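Local coordinates for protein glycosyl hydrolase (Rhizobium leguminosarum bv. trifolii, PDB 5NDX) that probably hydrolyses O-glycosidic bonds as a family 39 glycoside hydrolase, being a bacterial orthologue of human alpha-L-iduronidase, at residues L77-L82 with D125-R130; Y60-L65 with P92-M97; L119-V124 with L170-P175; L65-G70 with S101-D106. The protein carries 2 engineered substitutions. One frame throughout, in Å; residues are numbered along the deposited sequence.

Interaction 1 (L77-L82 with D125-R130); sequences LLDRAL and DRYGAR. With SO4 (sulfate ion), chain L.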
loop_
_atom_site.group_PDB
_atom_site.type_symbol
_atom_site.label_atom_id
_atom_site.label_comp_id
_atom_site.label_asym_id
_atom_site.label_seq_id
_atom_site.Cartn_x
_atom_site.Cartn_y
_atom_site.Cartn_z
ATOM N N LEU A 77 4.659 -12.324 21.828
ATOM C CA LEU A 77 4.747 -11.066 21.083
ATOM C C LEU A 77 4.501 -11.251 19.587
ATOM O O LEU A 77 3.800 -10.430 18.974
ATOM C CB LEU A 77 6.073 -10.319 21.327
ATOM C CG LEU A 77 6.326 -9.935 22.801
ATOM C CD1 LEU A 77 7.641 -9.130 22.940
ATOM C CD2 LEU A 77 5.148 -9.158 23.408
ATOM N N LEU A 78 5.040 -12.334 19.021
ATOM C CA LEU A 78 4.810 -12.654 17.626
ATOM C C LEU A 78 3.340 -12.951 17.364
ATOM O O LEU A 78 2.796 -12.507 16.351
ATOM C CB LEU A 78 5.749 -13.771 17.109
ATOM C CG LEU A 78 5.732 -14.039 15.597
ATOM C CD1 LEU A 78 6.039 -12.788 14.748
ATOM C CD2 LEU A 78 6.690 -15.146 15.211
ATOM N N ASP A 79 2.689 -13.656 18.282
ATOM C CA ASP A 79 1.256 -13.896 18.212
ATOM C C ASP A 79 0.441 -12.595 18.134
ATOM O O ASP A 79 -0.477 -12.508 17.350
ATOM C CB ASP A 79 0.735 -14.657 19.438
ATOM C CG ASP A 79 1.233 -16.102 19.533
ATOM O OD1 ASP A 79 1.780 -16.674 18.556
ATOM O OD2 ASP A 79 1.047 -16.651 20.653
ATOM N N ARG A 80 0.758 -11.634 18.991
ATOM C CA ARG A 80 0.072 -10.363 18.983
ATOM C C ARG A 80 0.300 -9.613 17.673
ATOM O O ARG A 80 -0.617 -9.037 17.151
ATOM C CB ARG A 80 0.510 -9.493 20.169
ATOM C CG ARG A 80 -0.087 -10.028 21.483
ATOM C CD ARG A 80 0.525 -9.401 22.737
ATOM N NE ARG A 80 0.526 -7.924 22.687
ATOM C CZ ARG A 80 1.283 -7.111 23.447
ATOM N NH1 ARG A 80 2.142 -7.586 24.356
ATOM N NH2 ARG A 80 1.185 -5.796 23.298
ATOM N N ALA A 81 1.511 -9.679 17.150
ATOM C CA ALA A 81 1.888 -8.962 15.951
ATOM C C ALA A 81 1.184 -9.537 14.709
ATOM O O ALA A 81 0.631 -8.784 13.906
ATOM C CB ALA A 81 3.392 -9.012 15.764
ATOM N N LEU A 82 1.201 -10.856 14.567
ATOM C CA LEU A 82 0.472 -11.507 13.481
ATOM C C LEU A 82 -1.020 -11.384 13.652
ATOM O O LEU A 82 -1.724 -11.176 12.649
ATOM C CB LEU A 82 0.885 -12.952 13.294
ATOM C CG LEU A 82 2.378 -13.113 12.962
ATOM C CD1 LEU A 82 2.764 -14.574 12.885
ATOM C CD2 LEU A 82 2.727 -12.398 11.662
ATOM N N ASP A 125 4.187 -24.478 11.750
ATOM C CA ASP A 125 3.333 -25.331 12.567
ATOM C C ASP A 125 2.396 -24.547 13.497
ATOM O O ASP A 125 1.213 -24.782 13.540
ATOM C CB ASP A 125 4.183 -26.297 13.392
ATOM C CG ASP A 125 3.332 -27.296 14.119
ATOM O OD1 ASP A 125 2.830 -28.195 13.436
ATOM O OD2 ASP A 125 3.116 -27.116 15.336
ATOM N N ARG A 126 2.926 -23.588 14.217
ATOM C CA ARG A 126 2.103 -22.820 15.111
ATOM C C ARG A 126 1.017 -21.971 14.399
ATOM O O ARG A 126 -0.150 -21.958 14.842
ATOM C CB ARG A 126 2.977 -21.932 15.931
ATOM C CG ARG A 126 2.225 -21.145 16.971
ATOM C CD ARG A 126 3.222 -20.298 17.729
ATOM N NE ARG A 126 2.543 -19.586 18.802
ATOM C CZ ARG A 126 2.183 -20.139 19.962
ATOM N NH1 ARG A 126 2.432 -21.423 20.220
ATOM N NH2 ARG A 126 1.550 -19.416 20.874
ATOM N N TYR A 127 1.383 -21.273 13.318
ATOM C CA TYR A 127 0.463 -20.290 12.755
ATOM C C TYR A 127 -0.526 -20.982 11.846
ATOM O O TYR A 127 -1.669 -20.574 11.764
ATOM C CB TYR A 127 1.205 -19.041 12.184
ATOM C CG TYR A 127 1.861 -18.314 13.325
ATOM C CD1 TYR A 127 1.090 -17.789 14.366
ATOM C CD2 TYR A 127 3.234 -18.191 13.416
ATOM C CE1 TYR A 127 1.692 -17.161 15.455
ATOM C CE2 TYR A 127 3.833 -17.622 14.532
ATOM C CZ TYR A 127 3.055 -17.107 15.540
ATOM O OH TYR A 127 3.650 -16.537 16.626
ATOM N N GLY A 128 -0.111 -22.103 11.252
ATOM C CA GLY A 128 -1.029 -22.989 10.531
ATOM C C GLY A 128 -2.129 -23.531 11.435
ATOM O O GLY A 128 -3.290 -23.549 11.049
ATOM N N ALA A 129 -1.761 -23.905 12.656
ATOM C CA ALA A 129 -2.741 -24.297 13.674
ATOM C C ALA A 129 -3.609 -23.139 14.159
ATOM O O ALA A 129 -4.813 -23.302 14.369
ATOM C CB ALA A 129 -2.032 -24.891 14.864
ATOM N N ARG A 130 -2.984 -21.978 14.384
ATOM C CA ARG A 130 -3.694 -20.841 14.981
ATOM C C ARG A 130 -4.700 -20.233 14.012
ATOM O O ARG A 130 -5.811 -19.893 14.407
ATOM C CB ARG A 130 -2.676 -19.756 15.411
ATOM C CG ARG A 130 -3.193 -18.642 16.301
ATOM C CD ARG A 130 -2.049 -17.641 16.569
ATOM N NE ARG A 130 -2.466 -16.550 17.429
ATOM C CZ ARG A 130 -2.599 -16.638 18.758
ATOM N NH1 ARG A 130 -2.399 -17.782 19.366
ATOM N NH2 ARG A 130 -2.989 -15.603 19.483
HETATM S S SO4 L . 2.236 -21.761 23.969
HETATM O O1 SO4 L . 1.363 -20.549 23.843
HETATM O O2 SO4 L . 1.739 -22.802 23.021
HETATM O O3 SO4 L . 3.671 -21.471 23.656
HETATM O O4 SO4 L . 2.138 -22.258 25.377
#
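Asp79 and Arg126 meet flat and side-on: the carboxylate and guanidinium planes are only 7° apart, and two nitrogens of the arginine each take one oxygen. Arg126 NE donates to Asp79 OD1 over 3.0 Å and Arg126 NH2 to Asp79 OD2 over 2.8 Å; both oxygens use their syn lone pairs, and the N-H...O angles of 174° and 170° show nearly straight bonds. With CG anti to the backbone N and the chain extended to NE, Arg126 spans the gap between two helices whose local axes approach to 12.1 Å. The ring of Tyr127 stands almost upright to the carboxylate, and its OH donates to Asp79 OD1 from the anti side at 2.7 Å, somewhat out of the carboxylate plane. This ring is sandwiched: Leu82 CD1 sits over the centre of one face, 3.5 Å from the centroid, a CH-pi contact, while Arg126 CG covers the opposite face. Leu78 CG adds a contact with Tyr127 OH at 3.4 Å. Arg130 lays a guanidinium face over Asp79 CB; its charge pairing with Asp79 OD2 is long and out of plane, and its NH2 also forms a salt bridge with Asp83, the stronger partner. Helices 76-87 and 110-131, which pack here, belong to the outer layer of the TIM barrel. With its NH1 and NH2 edge Arg126 hydrogen-bonds a sulfate, probably from the crystallisation liquor. Three donors thus grip one buried carboxylate, with a second arginine alongside, an arrangement that probably stabilises its negative charge and fixes its rotation.

Interaction 2 (Y60-L65 with P92-M97); sequences YLYNLL and PFFELM. Unlike the reference sequence in segment 60-65: Leu65 (reference Val).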
loop_
_atom_site.group_PDB
_atom_site.type_symbol
_atom_site.label_atom_id
_atom_site.label_comp_id
_atom_site.label_asym_id
_atom_site.label_seq_id
_atom_site.Cartn_x
_atom_site.Cartn_y
_atom_site.Cartn_z
ATOM N N TYR A 60 12.308 -8.036 10.874
ATOM C CA TYR A 60 12.701 -8.559 12.205
ATOM C C TYR A 60 11.536 -9.132 13.006
ATOM O O TYR A 60 11.481 -8.980 14.223
ATOM C CB TYR A 60 13.398 -7.462 13.023
ATOM C CG TYR A 60 14.628 -6.882 12.369
ATOM C CD1 TYR A 60 15.773 -7.669 12.229
ATOM C CD2 TYR A 60 14.684 -5.557 11.951
ATOM C CE1 TYR A 60 16.942 -7.168 11.677
ATOM C CE2 TYR A 60 15.853 -5.033 11.385
ATOM C CZ TYR A 60 16.976 -5.861 11.252
ATOM O OH TYR A 60 18.144 -5.432 10.693
ATOM N N LEU A 61 10.612 -9.830 12.339
ATOM C CA LEU A 61 9.559 -10.520 13.071
ATOM C C LEU A 61 10.144 -11.471 14.148
ATOM O O LEU A 61 9.607 -11.539 15.241
ATOM C CB LEU A 61 8.611 -11.270 12.123
ATOM C CG LEU A 61 7.623 -10.327 11.408
ATOM C CD1 LEU A 61 7.019 -11.045 10.223
ATOM C CD2 LEU A 61 6.570 -9.818 12.372
ATOM N N TYR A 62 11.248 -12.154 13.859
ATOM C CA TYR A 62 11.815 -13.094 14.862
ATOM C C TYR A 62 12.501 -12.428 16.081
ATOM O O TYR A 62 12.688 -13.099 17.098
ATOM C CB TYR A 62 12.752 -14.096 14.195
ATOM C CG TYR A 62 12.075 -15.213 13.396
ATOM C CD1 TYR A 62 10.877 -15.793 13.821
ATOM C CD2 TYR A 62 12.650 -15.697 12.215
ATOM C CE1 TYR A 62 10.283 -16.855 13.133
ATOM C CE2 TYR A 62 12.061 -16.741 11.501
ATOM C CZ TYR A 62 10.876 -17.326 11.976
ATOM O OH TYR A 62 10.290 -18.395 11.340
ATOM N N ASN A 63 12.808 -11.124 16.029
ATOM C CA ASN A 63 13.212 -10.393 17.254
ATOM C C ASN A 63 12.089 -10.297 18.252
ATOM O O ASN A 63 12.343 -9.987 19.380
ATOM C CB ASN A 63 13.738 -8.981 16.961
ATOM C CG ASN A 63 15.095 -8.997 16.274
ATOM O OD1 ASN A 63 15.750 -10.029 16.163
ATOM N ND2 ASN A 63 15.508 -7.855 15.802
ATOM N N LEU A 64 10.850 -10.543 17.836
ATOM C CA LEU A 64 9.741 -10.630 18.762
ATOM C C LEU A 64 9.770 -11.918 19.611
ATOM O O LEU A 64 9.102 -11.976 20.631
ATOM C CB LEU A 64 8.394 -10.550 18.019
ATOM C CG LEU A 64 8.135 -9.211 17.303
ATOM C CD1 LEU A 64 6.785 -9.188 16.613
ATOM C CD2 LEU A 64 8.309 -8.007 18.248
ATOM N N LEU A 65 10.497 -12.937 19.174
ATOM C CA LEU A 65 10.602 -14.180 19.933
ATOM C C LEU A 65 11.712 -14.066 20.965
ATOM O O LEU A 65 12.628 -13.285 20.817
ATOM C CB LEU A 65 10.910 -15.345 18.998
ATOM C CG LEU A 65 9.854 -15.757 17.968
ATOM C CD1 LEU A 65 10.298 -17.039 17.316
ATOM C CD2 LEU A 65 8.486 -15.911 18.589
ATOM N N PRO A 92 1.043 -11.378 6.039
ATOM C CA PRO A 92 2.450 -11.064 6.044
ATOM C C PRO A 92 3.192 -11.487 4.762
ATOM O O PRO A 92 2.998 -12.589 4.225
ATOM C CB PRO A 92 2.957 -11.834 7.260
ATOM C CG PRO A 92 2.020 -12.951 7.392
ATOM C CD PRO A 92 0.700 -12.349 7.094
ATOM N N PHE A 93 4.039 -10.585 4.294
ATOM C CA PHE A 93 5.098 -10.907 3.357
ATOM C C PHE A 93 6.251 -11.125 4.337
ATOM O O PHE A 93 6.888 -10.177 4.779
ATOM C CB PHE A 93 5.305 -9.747 2.374
ATOM C CG PHE A 93 6.312 -9.988 1.289
ATOM C CD1 PHE A 93 6.941 -11.206 1.095
ATOM C CD2 PHE A 93 6.648 -8.929 0.436
ATOM C CE1 PHE A 93 7.886 -11.375 0.090
ATOM C CE2 PHE A 93 7.596 -9.095 -0.557
ATOM C CZ PHE A 93 8.198 -10.329 -0.755
ATOM N N PHE A 94 6.392 -12.397 4.747
ATOM C CA PHE A 94 7.049 -12.806 5.987
ATOM C C PHE A 94 8.532 -13.023 5.706
ATOM O O PHE A 94 8.910 -14.043 5.119
ATOM C CB PHE A 94 6.415 -14.129 6.494
ATOM C CG PHE A 94 6.671 -14.438 7.947
ATOM C CD1 PHE A 94 7.958 -14.561 8.452
ATOM C CD2 PHE A 94 5.617 -14.648 8.810
ATOM C CE1 PHE A 94 8.169 -14.836 9.798
ATOM C CE2 PHE A 94 5.832 -14.928 10.156
ATOM C CZ PHE A 94 7.105 -15.033 10.641
ATOM N N GLU A 95 9.350 -12.068 6.111
ATOM C CA GLU A 95 10.783 -12.206 6.005
ATOM C C GLU A 95 11.238 -13.066 7.168
ATOM O O GLU A 95 10.935 -12.750 8.342
ATOM C CB GLU A 95 11.503 -10.860 6.075
ATOM C CG GLU A 95 11.034 -9.883 5.006
ATOM C CD GLU A 95 11.606 -8.495 5.239
ATOM O OE1 GLU A 95 11.026 -7.741 6.072
ATOM O OE2 GLU A 95 12.660 -8.207 4.620
ATOM N N LEU A 96 11.944 -14.137 6.841
ATOM C CA LEU A 96 12.438 -15.068 7.867
ATOM C C LEU A 96 13.719 -14.456 8.452
ATOM O O LEU A 96 14.827 -14.762 8.036
ATOM C CB LEU A 96 12.664 -16.439 7.248
ATOM C CG LEU A 96 11.359 -17.111 6.801
ATOM C CD1 LEU A 96 11.608 -18.357 5.955
ATOM C CD2 LEU A 96 10.431 -17.422 7.962
ATOM N N MET A 97 13.541 -13.580 9.432
ATOM C CA MET A 97 14.528 -12.609 9.760
ATOM C C MET A 97 14.399 -12.186 11.197
ATOM O O MET A 97 13.293 -11.979 11.719
ATOM C CB MET A 97 14.284 -11.428 8.829
ATOM C CG MET A 97 14.921 -10.098 9.150
ATOM S SD MET A 97 14.326 -8.781 8.010
ATOM C CE MET A 97 15.484 -7.511 8.517
HETATM O O HOH W 1 10.695 -10.264 9.452
#
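Tyr62 N donates to Met97 O over 3.0 Å, with the donor tilted somewhat from the carbonyl plane. A water joins the two segments nearby, accepting from Leu61 N and donating to Glu95 O at 2.7 Å. Tyr60 N makes a weak bond to Met97 SD, 3.6 Å away.

Met97 also supplies a Met-aromatic contact. Its CG lies anti to the backbone N (chi1 164°) and the chain continues extended, which carries CE over the centre of the Tyr60 ring, 3.5 Å from the centroid; SD stands farther above the same ring. The second CH-pi contact is Leu61 CD1 above the middle of the Phe94 ring, 3.8 Å from its centroid and 3° off the normal, almost equidistant from all six carbons.

Segment 92-97 comprises most of strand 91-95 of the eight-stranded parallel barrel and the turn beyond it, and 60-65 is the loop after the neighbouring strand 55-58, so the contact lies at the C-terminal ends of the strands of the TIM barrel, where Phe93 touches the bound ligand.

Among the remaining side-chain contacts, Tyr62 and Leu96 run side by side in the same direction, with the methyl Leu96 CD2 against the hydroxyl Tyr62 OH at 3.5 Å. That hydroxyl has its hydrogen bond with Thr123 of helix 110-131. The Tyr62 and Phe94 rings meet obliquely, planes at 58° and centroids 5.9 Å apart.

Interaction 3 (L119-V124 with L170-P175); sequences LVTATV and LDAIDP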
loop_
_atom_site.group_PDB
_atom_site.type_symbol
_atom_site.label_atom_id
_atom_site.label_comp_id
_atom_site.label_asym_id
_atom_site.label_seq_id
_atom_site.Cartn_x
_atom_site.Cartn_y
_atom_site.Cartn_z
ATOM N N LEU A 119 13.200 -23.658 13.807
ATOM C CA LEU A 119 12.451 -22.423 14.094
ATOM C C LEU A 119 11.390 -22.131 12.991
ATOM O O LEU A 119 10.214 -21.909 13.275
ATOM C CB LEU A 119 13.432 -21.269 14.269
ATOM C CG LEU A 119 12.818 -19.875 14.254
ATOM C CD1 LEU A 119 11.824 -19.738 15.397
ATOM C CD2 LEU A 119 13.937 -18.864 14.331
ATOM N N VAL A 120 11.804 -22.255 11.735
ATOM C CA VAL A 120 10.923 -22.017 10.594
ATOM C C VAL A 120 9.785 -23.036 10.624
ATOM O O VAL A 120 8.587 -22.694 10.509
ATOM C CB VAL A 120 11.723 -22.011 9.265
ATOM C CG1 VAL A 120 10.798 -21.923 8.053
ATOM C CG2 VAL A 120 12.709 -20.845 9.246
ATOM N N THR A 121 10.138 -24.296 10.828
ATOM C CA THR A 121 9.135 -25.353 10.938
ATOM C C THR A 121 8.171 -25.075 12.076
ATOM O O THR A 121 6.963 -25.155 11.872
ATOM C CB THR A 121 9.811 -26.752 11.111
ATOM O OG1 THR A 121 10.512 -27.067 9.900
ATOM C CG2 THR A 121 8.770 -27.837 11.358
ATOM N N ALA A 122 8.693 -24.727 13.257
ATOM C CA ALA A 122 7.824 -24.423 14.396
ATOM C C ALA A 122 6.855 -23.215 14.121
ATOM O O ALA A 122 5.678 -23.203 14.573
ATOM C CB ALA A 122 8.668 -24.172 15.649
ATOM N N THR A 123 7.344 -22.246 13.361
ATOM C CA THR A 123 6.564 -21.056 13.001
ATOM C C THR A 123 5.361 -21.451 12.182
ATOM O O THR A 123 4.216 -21.118 12.511
ATOM C CB THR A 123 7.423 -20.068 12.190
ATOM O OG1 THR A 123 8.613 -19.750 12.908
ATOM C CG2 THR A 123 6.658 -18.794 11.893
ATOM N N VAL A 124 5.637 -22.207 11.129
ATOM C CA VAL A 124 4.635 -22.664 10.218
ATOM C C VAL A 124 3.648 -23.605 10.919
ATOM O O VAL A 124 2.422 -23.521 10.740
ATOM C CB VAL A 124 5.333 -23.291 9.001
ATOM C CG1 VAL A 124 4.399 -24.216 8.263
ATOM C CG2 VAL A 124 5.748 -22.146 8.085
ATOM N N LEU A 170 10.285 -24.906 5.876
ATOM C CA LEU A 170 8.921 -24.842 5.328
ATOM C C LEU A 170 8.515 -26.227 4.797
ATOM O O LEU A 170 7.362 -26.626 4.959
ATOM C CB LEU A 170 8.820 -23.826 4.182
ATOM C CG LEU A 170 9.170 -22.370 4.531
ATOM C CD1 LEU A 170 9.194 -21.505 3.284
ATOM C CD2 LEU A 170 8.196 -21.805 5.540
ATOM N N ASP A 171 9.423 -26.888 4.083
ATOM C CA ASP A 171 9.118 -28.213 3.480
ATOM C C ASP A 171 8.703 -29.261 4.529
ATOM O O ASP A 171 7.843 -30.071 4.233
ATOM C CB ASP A 171 10.278 -28.747 2.613
ATOM C CG ASP A 171 10.381 -28.036 1.259
ATOM O OD1 ASP A 171 9.585 -27.111 1.012
ATOM O OD2 ASP A 171 11.251 -28.390 0.426
ATOM N N ALA A 172 9.238 -29.192 5.760
ATOM C CA ALA A 172 8.812 -30.136 6.817
ATOM C C ALA A 172 7.306 -30.114 7.063
ATOM O O ALA A 172 6.755 -31.109 7.429
ATOM C CB ALA A 172 9.547 -29.885 8.127
ATOM N N ILE A 173 6.644 -28.987 6.879
ATOM C CA ILE A 173 5.207 -28.920 7.083
ATOM C C ILE A 173 4.497 -28.827 5.744
ATOM O O ILE A 173 3.454 -29.451 5.586
ATOM C CB ILE A 173 4.798 -27.678 7.895
ATOM C CG1 ILE A 173 5.387 -27.714 9.306
ATOM C CG2 ILE A 173 3.265 -27.526 7.928
ATOM C CD1 ILE A 173 4.501 -28.389 10.336
ATOM N N ASP A 174 4.990 -28.005 4.798
ATOM C CA ASP A 174 4.216 -27.764 3.566
ATOM C C ASP A 174 5.047 -27.140 2.461
ATOM O O ASP A 174 5.296 -25.922 2.496
ATOM C CB ASP A 174 2.997 -26.899 3.910
ATOM C CG ASP A 174 2.002 -26.793 2.788
ATOM O OD1 ASP A 174 2.264 -27.228 1.633
ATOM O OD2 ASP A 174 0.936 -26.214 3.083
ATOM N N PRO A 175 5.467 -27.946 1.469
ATOM C CA PRO A 175 6.310 -27.416 0.400
ATOM C C PRO A 175 5.644 -26.439 -0.560
ATOM O O PRO A 175 6.339 -25.807 -1.370
ATOM C CB PRO A 175 6.743 -28.679 -0.381
ATOM C CG PRO A 175 6.532 -29.800 0.567
ATOM C CD PRO A 175 5.267 -29.399 1.280
#
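Leu170 holds CG anti to its own carbonyl carbon (chi1 -60°), and from there CD2 turns back to helix 110-131 although the CB itself points away from it. Val124 places CG1 anti to the backbone N (chi1 159°) and CG2 beside that nitrogen, which turns CG2 to Leu170 and CG1 to Ile173. Leu170 CD2 lies against both valines, 3.6 Å from Val120 CG1 and 3.5 Å from Val124 CG2; the Val124 and Leu170 side chains cross at about a right angle. On the other branch, Val124 CG1 touches Ile173 CB at 3.5 Å, and these two side chains slide past each other in opposite directions.

The contact joins two neighbouring helices of the outer layer of the TIM barrel, 110-131 and 155-171, the latter near its C-terminal end. Leu170 O there accepts from both Ile173 N and Asp174 N. Val124 and Leu170 also touch Phe141 of barrel strand 140-142, linking the two helices to the sheet beneath them.

Towards the outside, Thr121 packs on Ala172 and Ile173. Its OG1 lies 3.5 Å from Ala172 CB, and its CG2 is 4.0 Å from Ile173 CG1. The hydroxyl itself has Gly169 O, just before the segment, as its main partner; Arg117 O on its own helix is a second acceptor, which must share or alternate for the one proton. Asp174, beyond the apolar patch, forms a salt bridge with Arg137.

Interaction 4 (L65-G70 with S101-D106); sequences LSAKGG and SGLFTD. Unlike the reference sequence in segment 65-70: Leu65 (reference Val).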
loop_
_atom_site.group_PDB
_atom_site.type_symbol
_atom_site.label_atom_id
_atom_site.label_comp_id
_atom_site.label_asym_id
_atom_site.label_seq_id
_atom_site.Cartn_x
_atom_site.Cartn_y
_atom_site.Cartn_z
ATOM N N LEU A 65 10.497 -12.937 19.174
ATOM C CA LEU A 65 10.602 -14.180 19.933
ATOM C C LEU A 65 11.712 -14.066 20.965
ATOM O O LEU A 65 12.628 -13.285 20.817
ATOM C CB LEU A 65 10.910 -15.345 18.998
ATOM C CG LEU A 65 9.854 -15.757 17.968
ATOM C CD1 LEU A 65 10.298 -17.039 17.316
ATOM C CD2 LEU A 65 8.486 -15.911 18.589
ATOM N N SER A 66 11.626 -14.871 22.007
ATOM C CA SER A 66 12.782 -15.055 22.900
ATOM C C SER A 66 12.870 -16.531 23.297
ATOM O O SER A 66 11.862 -17.260 23.258
ATOM C CB SER A 66 12.714 -14.102 24.110
ATOM O OG SER A 66 11.510 -14.337 24.791
ATOM N N ALA A 67 14.098 -16.979 23.568
ATOM C CA ALA A 67 14.359 -18.372 23.990
ATOM C C ALA A 67 13.730 -18.572 25.339
ATOM O O ALA A 67 13.997 -17.798 26.250
ATOM C CB ALA A 67 15.846 -18.649 24.108
ATOM N N LYS A 68 12.872 -19.580 25.442
ATOM C CA LYS A 68 12.551 -20.186 26.725
ATOM C C LYS A 68 13.447 -21.433 26.791
ATOM O O LYS A 68 13.219 -22.389 26.031
ATOM C CB LYS A 68 11.048 -20.521 26.851
ATOM C CG LYS A 68 10.206 -19.334 27.343
ATOM C CD LYS A 68 8.970 -19.727 28.162
ATOM C CE LYS A 68 7.741 -19.968 27.300
ATOM N NZ LYS A 68 7.962 -21.074 26.330
ATOM N N GLY A 69 14.485 -21.382 27.646
ATOM C CA GLY A 69 15.412 -22.501 27.879
ATOM C C GLY A 69 14.720 -23.839 27.668
ATOM O O GLY A 69 13.706 -24.135 28.314
ATOM N N GLY A 70 15.240 -24.624 26.731
ATOM C CA GLY A 70 14.597 -25.857 26.273
ATOM C C GLY A 70 14.699 -25.909 24.763
ATOM O O GLY A 70 15.647 -25.366 24.177
ATOM N N SER A 101 16.642 -13.891 21.071
ATOM C CA SER A 101 17.583 -13.838 22.186
ATOM C C SER A 101 19.045 -13.897 21.726
ATOM O O SER A 101 19.848 -14.506 22.396
ATOM C CB SER A 101 17.304 -14.985 23.167
ATOM O OG SER A 101 15.976 -14.978 23.635
ATOM N N GLY A 102 19.383 -13.319 20.574
ATOM C CA GLY A 102 20.742 -13.429 20.021
ATOM C C GLY A 102 21.312 -14.841 19.823
ATOM O O GLY A 102 22.495 -15.004 19.663
ATOM N N LEU A 103 20.481 -15.864 19.803
ATOM C CA LEU A 103 20.957 -17.256 19.764
ATOM C C LEU A 103 21.744 -17.656 18.543
ATOM O O LEU A 103 22.502 -18.606 18.620
ATOM C CB LEU A 103 19.793 -18.238 19.827
ATOM C CG LEU A 103 19.372 -18.783 21.179
ATOM C CD1 LEU A 103 19.336 -17.703 22.248
ATOM C CD2 LEU A 103 18.017 -19.452 20.997
ATOM N N PHE A 104 21.513 -17.020 17.403
ATOM C CA PHE A 104 22.163 -17.424 16.163
ATOM C C PHE A 104 23.421 -16.575 15.971
ATOM O O PHE A 104 23.356 -15.365 16.028
ATOM C CB PHE A 104 21.166 -17.363 14.995
ATOM C CG PHE A 104 20.072 -18.398 15.114
ATOM C CD1 PHE A 104 18.945 -18.153 15.901
ATOM C CD2 PHE A 104 20.202 -19.625 14.514
ATOM C CE1 PHE A 104 17.962 -19.119 16.068
ATOM C CE2 PHE A 104 19.225 -20.606 14.678
ATOM C CZ PHE A 104 18.102 -20.354 15.449
ATOM N N THR A 105 24.580 -17.223 15.863
ATOM C CA THR A 105 25.884 -16.534 15.703
ATOM C C THR A 105 26.752 -17.007 14.526
ATOM O O THR A 105 27.727 -16.358 14.210
ATOM C CB THR A 105 26.691 -16.711 16.993
ATOM O OG1 THR A 105 26.754 -18.109 17.306
ATOM C CG2 THR A 105 26.010 -15.968 18.151
ATOM N N ASP A 106 26.352 -18.064 13.822
ATOM C CA ASP A 106 27.211 -18.718 12.838
ATOM C C ASP A 106 26.418 -19.679 11.960
ATOM O O ASP A 106 26.092 -20.792 12.382
ATOM C CB ASP A 106 28.360 -19.479 13.537
ATOM C CG ASP A 106 29.404 -20.041 12.556
ATOM O OD1 ASP A 106 29.421 -19.656 11.357
ATOM O OD2 ASP A 106 30.233 -20.864 13.016
#
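Ser101 OG receives the backbone N-H of Ala67 in a hydrogen bond of 2.7 Å, and the N-H...O angle of 165° makes it close to straight. The serine keeps OG beside its backbone N and anti to the carbonyl carbon (chi1 -56°), a setting that turns the hydroxyl to the incoming amide. The same oxygen is tucked against Ser66, the residue before Ala67, at 3.3 Å from Ser66 CA and 3.4 Å from Ser66 CB, and is thus in close contact with Ser66 as well as with the amide of Ala67.

The apolar part is small. Ala67 points its methyl toward the other segment, where Leu103 meets it with both branches: CD2 at 3.9 Å and CD1 at 4.1 Å from Ala67 CB. The methyl also approaches Ser101 OG, at 3.7 Å. Leu103 in turn rests on Arg115 of helix 110-131.

Residues 66-67 form a short, weakly bonded strand paired antiparallel with 73-74, Ser66 bonding through its backbone to Asp74. Segment 101-106 belongs to the loop between barrel strand 91-95 and helix 110-131. The contact therefore ties together two excursions that follow consecutive strands of the TIM barrel, at the protein surface and away from the ligand pocket.

With 149 Å² buried in all, little apolar surface is involved. The directional part of the attachment is a backbone amide held by a side-chain hydroxyl, so the placing of the two loops probably rests in good part on this one bond.

All four contacts lie on the same side of the chain's centre, within the TIM-barrel domain, among the helices and loops around barrel strands 55-58, 91-95 and 140-142. Interaction 2 is closest to the ligand pocket: it includes Phe93 of that pocket, the Met97 side chain is about 7 Å from a bound ligand, and that of Tyr60 about 7 Å from Gln146, the altered residue at the predicted proton-donor position. Interactions 1 and 3 share helix 110-131, their centres 13 Å apart. Interaction 2 meets interaction 3 through a probable hydrogen bond, Tyr62 OH to Thr123 OG1, 2.7 Å. Leu65, shared by interactions 2 and 4, packs on Leu78 of interaction 1 and Leu119 of interaction 3.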